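Side-chain contacts in intracellular serine protease (Bacillus licheniformis, PDB 4ZOQ), which is a subtilisin-like serine protease that acts on lanthipeptides, probably by the charge-relay mechanism of peptidase family S8: residues Lys20-Phe25 with Gln261-Pro266; His58-Ala63 with Lys267-Ser272. All coordinates share one frame; numbering follows the deposited sequence.

Contact 1. Residues Lys20-Phe25 with Gln261-Pro266; sequences KEYLWF and QMLNIP
Y22 reaches L263 and I265 across backbones that stay well apart, its CA and that of I265 being 10.1 Å from each other, so the long tyrosine side chain has to span most of the distance. It leaves the last residue of a 3-10 segment, one residue before the N-cap L23 of helix 24-30, and meets the end of helix 258-262, which closes in a Schellman motif. N264, with positive phi, is the C-prime residue: its N bonds to Q261 O, and I265 N reaches back to D260 O. Asparagine tolerates this left-handed backbone well, and the turn brings L263 and I265, on either side of it, round to the tyrosine. Both lie oblique to the ring. Methyl CD1 of I265 touches CE2 at 3.5 Å and CD2 slightly farther off, whereas CD1 of L263 sits by the phenol end, 3.7 Å from OH of Y22. CG1 of I265 beside the backbone N (chi1 -40°) and the bend at chi2 together bring CD1 to the ring. The isoleucine methyl thus meets ring carbons, while leucine packs its apolar branches round the phenol oxygen and leaves a water to bond it. L247 and L271, from two paired strands, add further apolar contacts to Y22, which is buried. Tyrosine also has a hydroxyl for the polar end of the contact, and no direct hydrogen bond joins the two segments. Instead a water lying in the plane of the ring, at its edge, stands 2.8 Å from OH of Y22 and donates to O of L263 at 2.9 Å.

Contact 2. Residues His58-Ala63 with Lys267-Ser272; sequences HPDLKA and KGYSLS
H58, Y269 and D60 bury the most surface here, and each takes part in one of two hydrogen bonds across the contact, H58 to the backbone of G268 and Y269 to D60. The imidazole of H58 gives its NE2 proton to O of G268 at 2.7 Å; the bond is nearly straight (163° at the hydrogen), lies close to the ring plane and meets a carbonyl lone pair. The ring's other nitrogen, ND1, accepts the backbone N-H of D60 at 3.1 Å, also near the ring plane. Histidine suits the place because one flat ring can donate at one nitrogen and accept at the other, and these two bonds together fix its rotation. With CG anti to the backbone N (chi1 -168°), the ring reaches across to G268. That residue has positive phi, and a side chain there would run into the carbonyl O of K267, so glycine fits. The loop carrying H58 follows strand 46-51 of the subtilase fold, a parallel strand of the main sheet, ending in D51 of the predicted charge relay; G268 and Y269 lead into strand 269-272, which pairs antiparallel with strand 246-249. Next along, Y269 presents its ring face to the edge of H58 in a T-shaped pair, centroids 5.8 Å apart and planes at 81°. Its OH then donates to OD2 of D60, a short bond of 2.5 Å that uses the syn lone pair of the carboxylate. The carboxylate reaches the tyrosine at its edge, the two planes inclined to each other. A tyrosine is long enough to lie by the imidazole and still reach the aspartate with its hydroxyl, which also accepts from N of L13, while OD1 of D60 takes N-H of G12.

From the N terminus the chain first supplies residues 20-25, then residues 58-63 beyond strand 46-51. Nearly two hundred residues later, past most of the central sheet, it returns with 261-266 and runs directly on into 267-272. Contact 1 therefore closes a loop of 235 residues and contact 2 one of 203; their segments alternate, so the loops cross rather than nest. Contact 1 ties the entry to helix 24-30 to the end of helix 258-262, and contact 2 joins the loop after strand 46-51 to strand 269-272. Their centres lie 12 Å apart, and L271, in the second segment of contact 2, packs its methyls on L263 and Y22 of contact 1.

Contact 1. Residues Lys20-Phe25 with Gln261-Pro266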
loop_
_atom_site.group_PDB
_atom_site.type_symbol
_atom_site.label_atom_id
_atom_site.label_comp_id
_atom_site.label_asym_id
_atom_site.label_seq_id
_atom_site.Cartn_x
_atom_site.Cartn_y
_atom_site.Cartn_z
ATOM N N LYS B 20 13.344 13.543 -16.701
ATOM C CA LYS B 20 13.009 12.231 -17.255
ATOM C C LYS B 20 14.058 11.190 -16.894
ATOM O O LYS B 20 13.756 10.006 -16.796
ATOM C CB LYS B 20 12.856 12.309 -18.774
ATOM C CG LYS B 20 11.666 13.162 -19.210
ATOM C CD LYS B 20 11.535 13.264 -20.730
ATOM C CE LYS B 20 10.267 14.042 -21.087
ATOM N NZ LYS B 20 10.186 14.386 -22.531
ATOM N N GLU B 21 15.285 11.626 -16.649
ATOM C CA GLU B 21 16.327 10.679 -16.267
ATOM C C GLU B 21 15.987 9.891 -14.985
ATOM O O GLU B 21 16.387 8.744 -14.836
ATOM C CB GLU B 21 17.657 11.410 -16.081
ATOM C CG GLU B 21 18.317 11.756 -17.376
ATOM C CD GLU B 21 18.550 10.530 -18.222
ATOM O OE1 GLU B 21 19.131 9.540 -17.701
ATOM O OE2 GLU B 21 18.123 10.556 -19.397
ATOM N N TYR B 22 15.283 10.536 -14.059
ATOM C CA TYR B 22 14.960 9.958 -12.755
ATOM C C TYR B 22 13.653 9.171 -12.794
ATOM O O TYR B 22 13.249 8.552 -11.798
ATOM C CB TYR B 22 14.863 11.076 -11.699
ATOM C CG TYR B 22 16.072 12.003 -11.690
ATOM C CD1 TYR B 22 17.327 11.548 -11.294
ATOM C CD2 TYR B 22 15.947 13.328 -12.067
ATOM C CE1 TYR B 22 18.420 12.387 -11.295
ATOM C CE2 TYR B 22 17.025 14.176 -12.057
ATOM C CZ TYR B 22 18.261 13.709 -11.680
ATOM O OH TYR B 22 19.337 14.579 -11.689
ATOM N N LEU B 23 13.008 9.192 -13.956
ATOM C CA LEU B 23 11.783 8.454 -14.183
ATOM C C LEU B 23 12.061 7.204 -15.027
ATOM O O LEU B 23 11.157 6.672 -15.687
ATOM C CB LEU B 23 10.747 9.349 -14.861
ATOM C CG LEU B 23 9.962 10.305 -13.940
ATOM C CD1 LEU B 23 9.356 11.464 -14.725
ATOM C CD2 LEU B 23 8.862 9.562 -13.214
ATOM N N TRP B 24 13.323 6.757 -15.004
ATOM C CA TRP B 24 13.759 5.544 -15.701
ATOM C C TRP B 24 12.855 4.376 -15.360
ATOM O O TRP B 24 12.517 3.581 -16.258
ATOM C CB TRP B 24 15.214 5.179 -15.362
ATOM C CG TRP B 24 15.454 4.940 -13.896
ATOM C CD1 TRP B 24 15.878 5.856 -12.964
ATOM C CD2 TRP B 24 15.260 3.705 -13.187
ATOM N NE1 TRP B 24 15.986 5.252 -11.727
ATOM C CE2 TRP B 24 15.596 3.940 -11.834
ATOM C CE3 TRP B 24 14.839 2.422 -13.568
ATOM C CZ2 TRP B 24 15.524 2.944 -10.862
ATOM C CZ3 TRP B 24 14.731 1.440 -12.598
ATOM C CH2 TRP B 24 15.086 1.703 -11.255
ATOM N N PHE B 25 12.444 4.281 -14.088
ATOM C CA PHE B 25 11.534 3.209 -13.654
ATOM C C PHE B 25 10.176 3.315 -14.386
ATOM O O PHE B 25 9.572 2.301 -14.738
ATOM C CB PHE B 25 11.329 3.216 -12.125
ATOM C CG PHE B 25 10.463 4.351 -11.628
ATOM C CD1 PHE B 25 11.015 5.591 -11.344
ATOM C CD2 PHE B 25 9.085 4.185 -11.491
ATOM C CE1 PHE B 25 10.205 6.639 -10.925
ATOM C CE2 PHE B 25 8.278 5.230 -11.070
ATOM C CZ PHE B 25 8.836 6.453 -10.798
ATOM N N GLN B 261 17.634 19.716 -4.372
ATOM C CA GLN B 261 17.962 21.106 -4.696
ATOM C C GLN B 261 19.236 21.144 -5.500
ATOM O O GLN B 261 19.310 21.835 -6.524
ATOM C CB GLN B 261 18.117 21.966 -3.447
ATOM C CG GLN B 261 17.162 21.608 -2.354
ATOM C CD GLN B 261 17.271 22.517 -1.141
ATOM O OE1 GLN B 261 18.268 22.490 -0.389
ATOM N NE2 GLN B 261 16.213 23.288 -0.907
ATOM N N MET B 262 20.227 20.382 -5.050
ATOM C CA MET B 262 21.482 20.302 -5.780
ATOM C C MET B 262 21.299 19.809 -7.215
ATOM O O MET B 262 22.037 20.218 -8.104
ATOM C CB MET B 262 22.450 19.366 -5.059
ATOM C CG MET B 262 23.781 19.254 -5.760
ATOM S SD MET B 262 24.765 17.862 -5.176
ATOM C CE MET B 262 24.317 16.590 -6.344
ATOM N N LEU B 263 20.286 18.976 -7.454
ATOM C CA LEU B 263 20.038 18.443 -8.798
ATOM C C LEU B 263 18.975 19.263 -9.538
ATOM O O LEU B 263 18.500 18.871 -10.609
ATOM C CB LEU B 263 19.642 16.957 -8.731
ATOM C CG LEU B 263 20.729 15.982 -8.245
ATOM C CD1 LEU B 263 20.188 14.554 -8.051
ATOM C CD2 LEU B 263 21.935 15.983 -9.198
ATOM N N ASN B 264 18.603 20.394 -8.938
ATOM C CA ASN B 264 17.577 21.306 -9.462
ATOM C C ASN B 264 16.216 20.681 -9.686
ATOM O O ASN B 264 15.482 21.058 -10.596
ATOM C CB ASN B 264 18.074 21.922 -10.761
ATOM C CG ASN B 264 19.328 22.735 -10.552
ATOM O OD1 ASN B 264 20.370 22.465 -11.150
ATOM N ND2 ASN B 264 19.238 23.740 -9.686
ATOM N N ILE B 265 15.865 19.757 -8.805
ATOM C CA ILE B 265 14.530 19.221 -8.776
ATOM C C ILE B 265 13.636 20.224 -8.081
ATOM O O ILE B 265 13.779 20.433 -6.877
ATOM C CB ILE B 265 14.459 17.896 -7.987
ATOM C CG1 ILE B 265 15.678 17.000 -8.260
ATOM C CG2 ILE B 265 13.087 17.253 -8.167
ATOM C CD1 ILE B 265 15.585 16.136 -9.493
ATOM N N PRO B 266 12.659 20.785 -8.802
ATOM C CA PRO B 266 11.790 21.802 -8.204
ATOM C C PRO B 266 10.852 21.169 -7.177
ATOM O O PRO B 266 10.718 19.945 -7.153
ATOM C CB PRO B 266 11.017 22.349 -9.405
ATOM C CG PRO B 266 10.944 21.217 -10.314
ATOM C CD PRO B 266 12.219 20.424 -10.156
HETATM O O HOH W 1 19.527 17.185 -12.723
#

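Contact 2. Residues His58-Ala63 with Lys267-Ser272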
loop_
_atom_site.group_PDB
_atom_site.type_symbol
_atom_site.label_atom_id
_atom_site.label_comp_id
_atom_site.label_asym_id
_atom_site.label_seq_id
_atom_site.Cartn_x
_atom_site.Cartn_y
_atom_site.Cartn_z
ATOM N N HIS B 58 -1.857 18.734 -5.685
ATOM C CA HIS B 58 -0.634 18.527 -6.460
ATOM C C HIS B 58 -0.997 18.502 -7.943
ATOM O O HIS B 58 -1.939 17.812 -8.333
ATOM C CB HIS B 58 0.090 17.232 -6.044
ATOM C CG HIS B 58 1.484 17.109 -6.590
ATOM N ND1 HIS B 58 1.749 16.850 -7.922
ATOM C CD2 HIS B 58 2.690 17.233 -5.986
ATOM C CE1 HIS B 58 3.055 16.808 -8.110
ATOM N NE2 HIS B 58 3.649 17.035 -6.952
ATOM N N PRO B 59 -0.276 19.285 -8.766
ATOM C CA PRO B 59 -0.595 19.431 -10.198
ATOM C C PRO B 59 -0.758 18.094 -10.908
ATOM O O PRO B 59 -1.629 17.934 -11.769
ATOM C CB PRO B 59 0.629 20.178 -10.768
ATOM C CG PRO B 59 1.251 20.840 -9.603
ATOM C CD PRO B 59 0.969 19.984 -8.400
ATOM N N ASP B 60 0.049 17.117 -10.513
ATOM C CA ASP B 60 0.001 15.822 -11.168
ATOM C C ASP B 60 -1.109 14.924 -10.634
ATOM O O ASP B 60 -1.593 14.051 -11.348
ATOM C CB ASP B 60 1.353 15.136 -11.028
ATOM C CG ASP B 60 2.456 15.897 -11.719
ATOM O OD1 ASP B 60 2.193 16.502 -12.787
ATOM O OD2 ASP B 60 3.585 15.893 -11.195
ATOM N N LEU B 61 -1.547 15.155 -9.400
ATOM C CA LEU B 61 -2.473 14.210 -8.759
ATOM C C LEU B 61 -3.921 14.726 -8.681
ATOM O O LEU B 61 -4.849 13.928 -8.631
ATOM C CB LEU B 61 -1.981 13.870 -7.344
ATOM C CG LEU B 61 -0.519 13.425 -7.295
ATOM C CD1 LEU B 61 -0.030 13.149 -5.853
ATOM C CD2 LEU B 61 -0.268 12.236 -8.229
ATOM N N LYS B 62 -4.129 16.044 -8.692
ATOM C CA LYS B 62 -5.476 16.591 -8.458
ATOM C C LYS B 62 -6.541 16.090 -9.458
ATOM O O LYS B 62 -7.672 15.867 -9.056
ATOM C CB LYS B 62 -5.448 18.127 -8.419
ATOM C CG LYS B 62 -5.013 18.812 -9.695
ATOM C CD LYS B 62 -4.961 20.321 -9.479
ATOM C CE LYS B 62 -4.526 21.086 -10.740
ATOM N NZ LYS B 62 -5.670 21.324 -11.673
ATOM N N ALA B 63 -6.204 15.871 -10.731
ATOM C CA ALA B 63 -7.200 15.363 -11.707
ATOM C C ALA B 63 -7.754 13.967 -11.393
ATOM O O ALA B 63 -8.841 13.613 -11.876
ATOM C CB ALA B 63 -6.617 15.351 -13.115
ATOM N N LYS B 267 10.231 21.972 -6.322
ATOM C CA LYS B 267 9.295 21.419 -5.364
ATOM C C LYS B 267 8.131 20.741 -6.048
ATOM O O LYS B 267 7.769 21.095 -7.163
ATOM C CB LYS B 267 8.796 22.468 -4.389
ATOM C CG LYS B 267 9.847 22.860 -3.347
ATOM C CD LYS B 267 9.316 24.007 -2.468
ATOM C CE LYS B 267 9.847 25.363 -2.894
ATOM N NZ LYS B 267 9.189 26.432 -2.084
ATOM N N GLY B 268 7.588 19.714 -5.394
ATOM C CA GLY B 268 6.561 18.902 -6.014
ATOM C C GLY B 268 7.123 17.556 -6.426
ATOM O O GLY B 268 6.366 16.677 -6.843
ATOM N N TYR B 269 8.455 17.432 -6.399
ATOM C CA TYR B 269 9.133 16.177 -6.709
ATOM C C TYR B 269 10.279 15.949 -5.751
ATOM O O TYR B 269 10.839 16.909 -5.208
ATOM C CB TYR B 269 9.644 16.145 -8.159
ATOM C CG TYR B 269 8.559 16.469 -9.153
ATOM C CD1 TYR B 269 7.597 15.517 -9.502
ATOM C CD2 TYR B 269 8.480 17.729 -9.738
ATOM C CE1 TYR B 269 6.577 15.819 -10.394
ATOM C CE2 TYR B 269 7.472 18.033 -10.646
ATOM C CZ TYR B 269 6.523 17.073 -10.968
ATOM O OH TYR B 269 5.527 17.371 -11.874
ATOM N N SER B 270 10.613 14.674 -5.531
ATOM C CA SER B 270 11.754 14.304 -4.692
ATOM C C SER B 270 12.335 12.946 -5.102
ATOM O O SER B 270 11.621 12.015 -5.510
ATOM C CB SER B 270 11.385 14.289 -3.205
ATOM O OG SER B 270 12.526 14.043 -2.380
ATOM N N LEU B 271 13.640 12.838 -4.960
ATOM C CA LEU B 271 14.348 11.625 -5.253
ATOM C C LEU B 271 14.276 10.739 -4.019
ATOM O O LEU B 271 14.558 11.176 -2.899
ATOM C CB LEU B 271 15.782 11.973 -5.621
ATOM C CG LEU B 271 16.374 11.364 -6.877
ATOM C CD1 LEU B 271 15.412 11.508 -8.060
ATOM C CD2 LEU B 271 17.652 12.120 -7.138
ATOM N N SER B 272 13.914 9.485 -4.215
ATOM C CA SER B 272 13.693 8.594 -3.088
ATOM C C SER B 272 13.868 7.131 -3.496
ATOM O O SER B 272 14.325 6.837 -4.607
ATOM C CB SER B 272 12.276 8.846 -2.535
ATOM O OG SER B 272 12.054 8.211 -1.284
#